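Local coordinates for protein N-terminal acetyltransferase B complex subunit MDM20 (Candida albicans, PDB 5K04) that probably serves as the non-catalytic auxiliary subunit of the NatB N-terminal acetyltransferase, wrapping round the catalytic subunit NAT3, at residues Lys244-Phe248 with Asp249-Leu253; Leu274-Arg277 with Asn278-Leu281. All blocks are in the same frame, centred on the assembly; numbering follows the deposited sequence.

Contact 1 of 2, residues Lys244-Phe248 with Asp249-Leu253; sequences KFDDF and DTWKL
Asp247 and Thr250 form a local helix-capping contact, where the loop after helix 229-242 turns into helix 248-260. Asp247 is the N-cap residue. Its OD2 takes two donors from one residue. The hydroxyl OG1 of Thr250 is the nearer, 2.7 Å from Asp247 OD2, and meets it on the anti side, 22° out of the carboxylate plane. The backbone N of Thr250 gives the capping bond itself, which is weak. The other carboxylate oxygen, OD1, accepts from the backbone N of Ile4 of the NAT3 chain, so the cap is also part of the subunit interface. Asp249 lies beside it, in a salt bridge to Lys5 of NAT3.

The first turn is closed by Trp251 N bonding to Asp247 O at 2.8 Å, and by Lys252 N bonding to Phe248 O. Phe248 has CG anti to its own N (chi1 -167°), which turns the ring out from the helix; the bent Lys252 chain runs back to it. Lys252 CD comes nearest, 3.4 Å from Phe248 CE2. Lys252 CG lies over one ring face in a CH-pi contact, 4.3 Å from the Phe248 centroid. The indole of Trp251 reaches back past the cap to Asp246. Asp246 OD1 sits at the ring edge and in its plane, 3.4 Å from Trp251 NE1. That bond is weak, and the carboxylate stands 80° to the indole.

Contact 2 of 2, residues Leu274-Arg277 with Asn278-Leu281; sequences LPTR and NISL. Unlike the reference sequence in segment 274-277: Leu274 (reference Ser).
Thr276 and Ser280 meet through a carbonyl that accepts twice. Thr276 O takes the hydroxyl of Ser280, with OG at 2.8 Å from it, and also the backbone N of Ser280, at 2.9 Å from the same Thr276 O. The two donors arrive from opposite faces of the carbonyl plane. Ser280 OG stands well above that plane, 36° out of it. The backbone N is tilted less, by 25°. Ser280 OG lies beside its own backbone N, which turns the hydroxyl back toward the carbonyl. One serine thus grips this oxygen with both its main chain and its side chain.

Thr276 also uses its own hydroxyl. Thr276 OG1 accepts from Ile279 N at 3.2 Å. This makes Thr276 the N-cap of helix 277-289. Its OG1 sits between the backbone N and the carbonyl carbon (chi1 73°), and from there it faces the N-H of Ile279. The same oxygen lies against the aliphatic side chain of Ile279, 3.3 Å from Ile279 CG1. Leu274, which differs from the reference sequence, adds an apolar touch: its CB is 4.0 Å from Ile279 CD1. The next helical bond runs from Leu281 N to Arg277 O.

Further out, Arg277 sends an extended chain away from the cap. Its NE forms a salt bridge with Asp314, and its NH2 another with Glu48 of the NAT3 chain. Asn278 ND2 donates to the backbone O of Thr2 of NAT3. Ser280 and Leu281 both touch Tyr301 of helix 295-305.

How the contacts relate
From the N terminus, the chain leaves helix 229-242 and contact 1 starts helix 248-260. Helix 265-269 follows. The next loop then ends in contact 2, which starts helix 277-289. The contacts are in series, neither nested nor crossed, with centres about 11 Å apart. Each turns a loop into a helix, in an all-helical region consistent with a TPR-like stack. They touch directly: Phe248 CE1 lies 3.8 Å from Leu281 CB, and the indole of Trp251 packs on Ile279. A weak hydrogen bond joins Asn278 ND2 to Asp246 OD1. The two helix starts sit side by side and both meet the NAT3 chain, with the Asp246 and Arg277 side chains about 11 and 10 Å from the bound coenzyme A.

Contact 1 of 2, residues Lys244-Phe248 with Asp249-Leu253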
loop_
_atom_site.group_PDB
_atom_site.type_symbol
_atom_site.label_atom_id
_atom_site.label_comp_id
_atom_site.label_asym_id
_atom_site.label_seq_id
_atom_site.Cartn_x
_atom_site.Cartn_y
_atom_site.Cartn_z
ATOM N N LYS A 244 23.796 -22.071 12.484
ATOM C CA LYS A 244 23.710 -20.697 13.004
ATOM C C LYS A 244 22.540 -19.925 12.398
ATOM O O LYS A 244 22.678 -18.829 11.844
ATOM C CB LYS A 244 25.027 -19.924 12.799
ATOM C CG LYS A 244 25.770 -20.109 11.487
ATOM C CD LYS A 244 27.259 -19.958 11.754
ATOM C CE LYS A 244 28.080 -19.989 10.480
ATOM N NZ LYS A 244 29.529 -19.763 10.772
ATOM N N PHE A 245 21.364 -20.516 12.545
ATOM C CA PHE A 245 20.155 -19.862 12.085
ATOM C C PHE A 245 19.663 -18.835 13.110
ATOM O O PHE A 245 19.450 -17.667 12.767
ATOM C CB PHE A 245 19.100 -20.919 11.758
ATOM C CG PHE A 245 17.932 -20.377 11.011
ATOM C CD1 PHE A 245 18.042 -19.188 10.309
ATOM C CD2 PHE A 245 16.709 -21.029 11.044
ATOM C CE1 PHE A 245 16.963 -18.663 9.638
ATOM C CE2 PHE A 245 15.627 -20.517 10.376
ATOM C CZ PHE A 245 15.753 -19.323 9.673
ATOM N N ASP A 246 19.536 -19.233 14.377
ATOM C CA ASP A 246 19.158 -18.332 15.490
ATOM C C ASP A 246 17.817 -17.651 15.220
ATOM O O ASP A 246 17.715 -16.428 15.094
ATOM C CB ASP A 246 20.230 -17.285 15.788
ATOM C CG ASP A 246 19.898 -16.447 17.043
ATOM O OD1 ASP A 246 19.021 -16.852 17.835
ATOM O OD2 ASP A 246 20.504 -15.372 17.233
ATOM N N ASP A 247 16.780 -18.483 15.162
ATOM C CA ASP A 247 15.457 -18.112 14.676
ATOM C C ASP A 247 14.427 -18.438 15.752
ATOM O O ASP A 247 14.264 -19.607 16.126
ATOM C CB ASP A 247 15.170 -18.868 13.380
ATOM C CG ASP A 247 13.943 -18.390 12.687
ATOM O OD1 ASP A 247 13.964 -17.260 12.150
ATOM O OD2 ASP A 247 12.974 -19.176 12.645
ATOM N N PHE A 248 13.737 -17.408 16.254
ATOM C CA PHE A 248 12.872 -17.606 17.416
ATOM C C PHE A 248 11.784 -18.643 17.138
ATOM O O PHE A 248 11.561 -19.546 17.948
ATOM C CB PHE A 248 12.251 -16.285 17.855
ATOM C CG PHE A 248 11.608 -16.350 19.212
ATOM C CD1 PHE A 248 12.363 -16.671 20.333
ATOM C CD2 PHE A 248 10.259 -16.093 19.376
ATOM C CE1 PHE A 248 11.781 -16.731 21.595
ATOM C CE2 PHE A 248 9.667 -16.150 20.642
ATOM C CZ PHE A 248 10.427 -16.473 21.748
ATOM N N ASP A 249 11.096 -18.523 15.999
ATOM C CA ASP A 249 10.072 -19.502 15.645
ATOM C C ASP A 249 10.646 -20.917 15.624
ATOM O O ASP A 249 9.992 -21.870 16.063
ATOM C CB ASP A 249 9.461 -19.143 14.290
ATOM C CG ASP A 249 8.594 -17.892 14.345
ATOM O OD1 ASP A 249 8.442 -17.312 15.437
ATOM O OD2 ASP A 249 8.055 -17.493 13.290
ATOM N N THR A 250 11.885 -21.065 15.149
ATOM C CA THR A 250 12.528 -22.374 15.121
ATOM C C THR A 250 12.924 -22.836 16.523
ATOM O O THR A 250 12.899 -24.043 16.806
ATOM C CB THR A 250 13.748 -22.334 14.194
ATOM O OG1 THR A 250 13.355 -21.819 12.911
ATOM C CG2 THR A 250 14.342 -23.743 14.019
ATOM N N TRP A 251 13.266 -21.897 17.415
ATOM C CA TRP A 251 13.557 -22.254 18.802
ATOM C C TRP A 251 12.312 -22.784 19.495
ATOM O O TRP A 251 12.378 -23.769 20.244
ATOM C CB TRP A 251 14.096 -21.048 19.575
ATOM C CG TRP A 251 15.580 -20.732 19.411
ATOM C CD1 TRP A 251 16.124 -19.636 18.790
ATOM C CD2 TRP A 251 16.691 -21.492 19.911
ATOM N NE1 TRP A 251 17.495 -19.674 18.867
ATOM C CE2 TRP A 251 17.868 -20.807 19.545
ATOM C CE3 TRP A 251 16.805 -22.693 20.616
ATOM C CZ2 TRP A 251 19.138 -21.280 19.869
ATOM C CZ3 TRP A 251 18.063 -23.159 20.934
ATOM C CH2 TRP A 251 19.214 -22.453 20.561
ATOM N N LYS A 252 11.169 -22.144 19.255
ATOM C CA LYS A 252 9.935 -22.563 19.909
ATOM C C LYS A 252 9.535 -23.964 19.471
ATOM O O LYS A 252 9.140 -24.792 20.301
ATOM C CB LYS A 252 8.821 -21.561 19.611
ATOM C CG LYS A 252 9.042 -20.192 20.257
ATOM C CD LYS A 252 8.203 -19.088 19.587
ATOM C CE LYS A 252 6.721 -19.234 19.880
ATOM N NZ LYS A 252 5.937 -18.183 19.190
ATOM N N LEU A 253 9.639 -24.248 18.169
ATOM C CA LEU A 253 9.387 -25.603 17.687
ATOM C C LEU A 253 10.351 -26.602 18.322
ATOM O O LEU A 253 9.963 -27.735 18.625
ATOM C CB LEU A 253 9.493 -25.638 16.162
ATOM C CG LEU A 253 8.428 -24.867 15.361
ATOM C CD1 LEU A 253 8.608 -25.113 13.868
ATOM C CD2 LEU A 253 7.011 -25.225 15.748
#

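Contact 2 of 2, residues Leu274-Arg277 with Asn278-Leu281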
loop_
_atom_site.group_PDB
_atom_site.type_symbol
_atom_site.label_atom_id
_atom_site.label_comp_id
_atom_site.label_asym_id
_atom_site.label_seq_id
_atom_site.Cartn_x
_atom_site.Cartn_y
_atom_site.Cartn_z
ATOM N N LEU A 274 24.007 -19.466 25.786
ATOM C CA LEU A 274 24.340 -18.153 25.242
ATOM C C LEU A 274 23.300 -17.123 25.664
ATOM O O LEU A 274 22.101 -17.356 25.483
ATOM C CB LEU A 274 24.407 -18.212 23.728
ATOM C CG LEU A 274 25.517 -19.105 23.198
ATOM C CD1 LEU A 274 25.244 -19.466 21.748
ATOM C CD2 LEU A 274 26.855 -18.391 23.351
ATOM N N PRO A 275 23.714 -15.983 26.210
ATOM C CA PRO A 275 22.731 -14.991 26.675
ATOM C C PRO A 275 22.130 -14.146 25.557
ATOM O O PRO A 275 21.947 -12.936 25.728
ATOM C CB PRO A 275 23.538 -14.130 27.659
ATOM C CG PRO A 275 24.961 -14.280 27.228
ATOM C CD PRO A 275 25.093 -15.647 26.610
ATOM N N THR A 276 21.798 -14.769 24.424
ATOM C CA THR A 276 21.216 -14.029 23.315
ATOM C C THR A 276 19.789 -13.598 23.648
ATOM O O THR A 276 19.154 -14.105 24.581
ATOM C CB THR A 276 21.224 -14.854 22.021
ATOM O OG1 THR A 276 20.240 -15.897 22.077
ATOM C CG2 THR A 276 22.607 -15.457 21.772
ATOM N N ARG A 277 19.309 -12.612 22.885
ATOM C CA ARG A 277 17.933 -12.149 23.027
ATOM C C ARG A 277 16.949 -13.302 22.868
ATOM O O ARG A 277 16.106 -13.539 23.741
ATOM C CB ARG A 277 17.649 -11.045 22.006
ATOM C CG ARG A 277 16.176 -10.634 21.874
ATOM C CD ARG A 277 16.032 -9.174 21.411
ATOM N NE ARG A 277 14.641 -8.854 21.087
ATOM C CZ ARG A 277 14.073 -9.072 19.900
ATOM N NH1 ARG A 277 14.779 -9.610 18.919
ATOM N NH2 ARG A 277 12.796 -8.767 19.691
ATOM N N ASN A 278 17.054 -14.036 21.759
ATOM C CA ASN A 278 16.077 -15.082 21.472
ATOM C C ASN A 278 16.084 -16.171 22.539
ATOM O O ASN A 278 15.029 -16.713 22.887
ATOM C CB ASN A 278 16.348 -15.682 20.100
ATOM C CG ASN A 278 15.751 -14.850 18.965
ATOM O OD1 ASN A 278 14.925 -13.958 19.191
ATOM N ND2 ASN A 278 16.161 -15.155 17.738
ATOM N N ILE A 279 17.263 -16.508 23.063
ATOM C CA ILE A 279 17.338 -17.539 24.092
ATOM C C ILE A 279 16.805 -17.003 25.418
ATOM O O ILE A 279 16.200 -17.745 26.203
ATOM C CB ILE A 279 18.784 -18.052 24.223
ATOM C CG1 ILE A 279 19.171 -18.870 22.998
ATOM C CG2 ILE A 279 18.992 -18.852 25.524
ATOM C CD1 ILE A 279 20.632 -19.297 23.024
ATOM N N SER A 280 16.988 -15.706 25.674
ATOM C CA SER A 280 16.476 -15.119 26.906
ATOM C C SER A 280 14.958 -15.131 26.923
ATOM O O SER A 280 14.344 -15.459 27.941
ATOM C CB SER A 280 17.019 -13.704 27.062
ATOM O OG SER A 280 18.417 -13.749 27.272
ATOM N N LEU A 281 14.338 -14.808 25.786
ATOM C CA LEU A 281 12.887 -14.911 25.677
ATOM C C LEU A 281 12.445 -16.366 25.679
ATOM O O LEU A 281 11.387 -16.697 26.229
ATOM C CB LEU A 281 12.395 -14.212 24.406
ATOM C CG LEU A 281 12.443 -12.684 24.411
ATOM C CD1 LEU A 281 11.963 -12.115 23.093
ATOM C CD2 LEU A 281 11.626 -12.112 25.556
#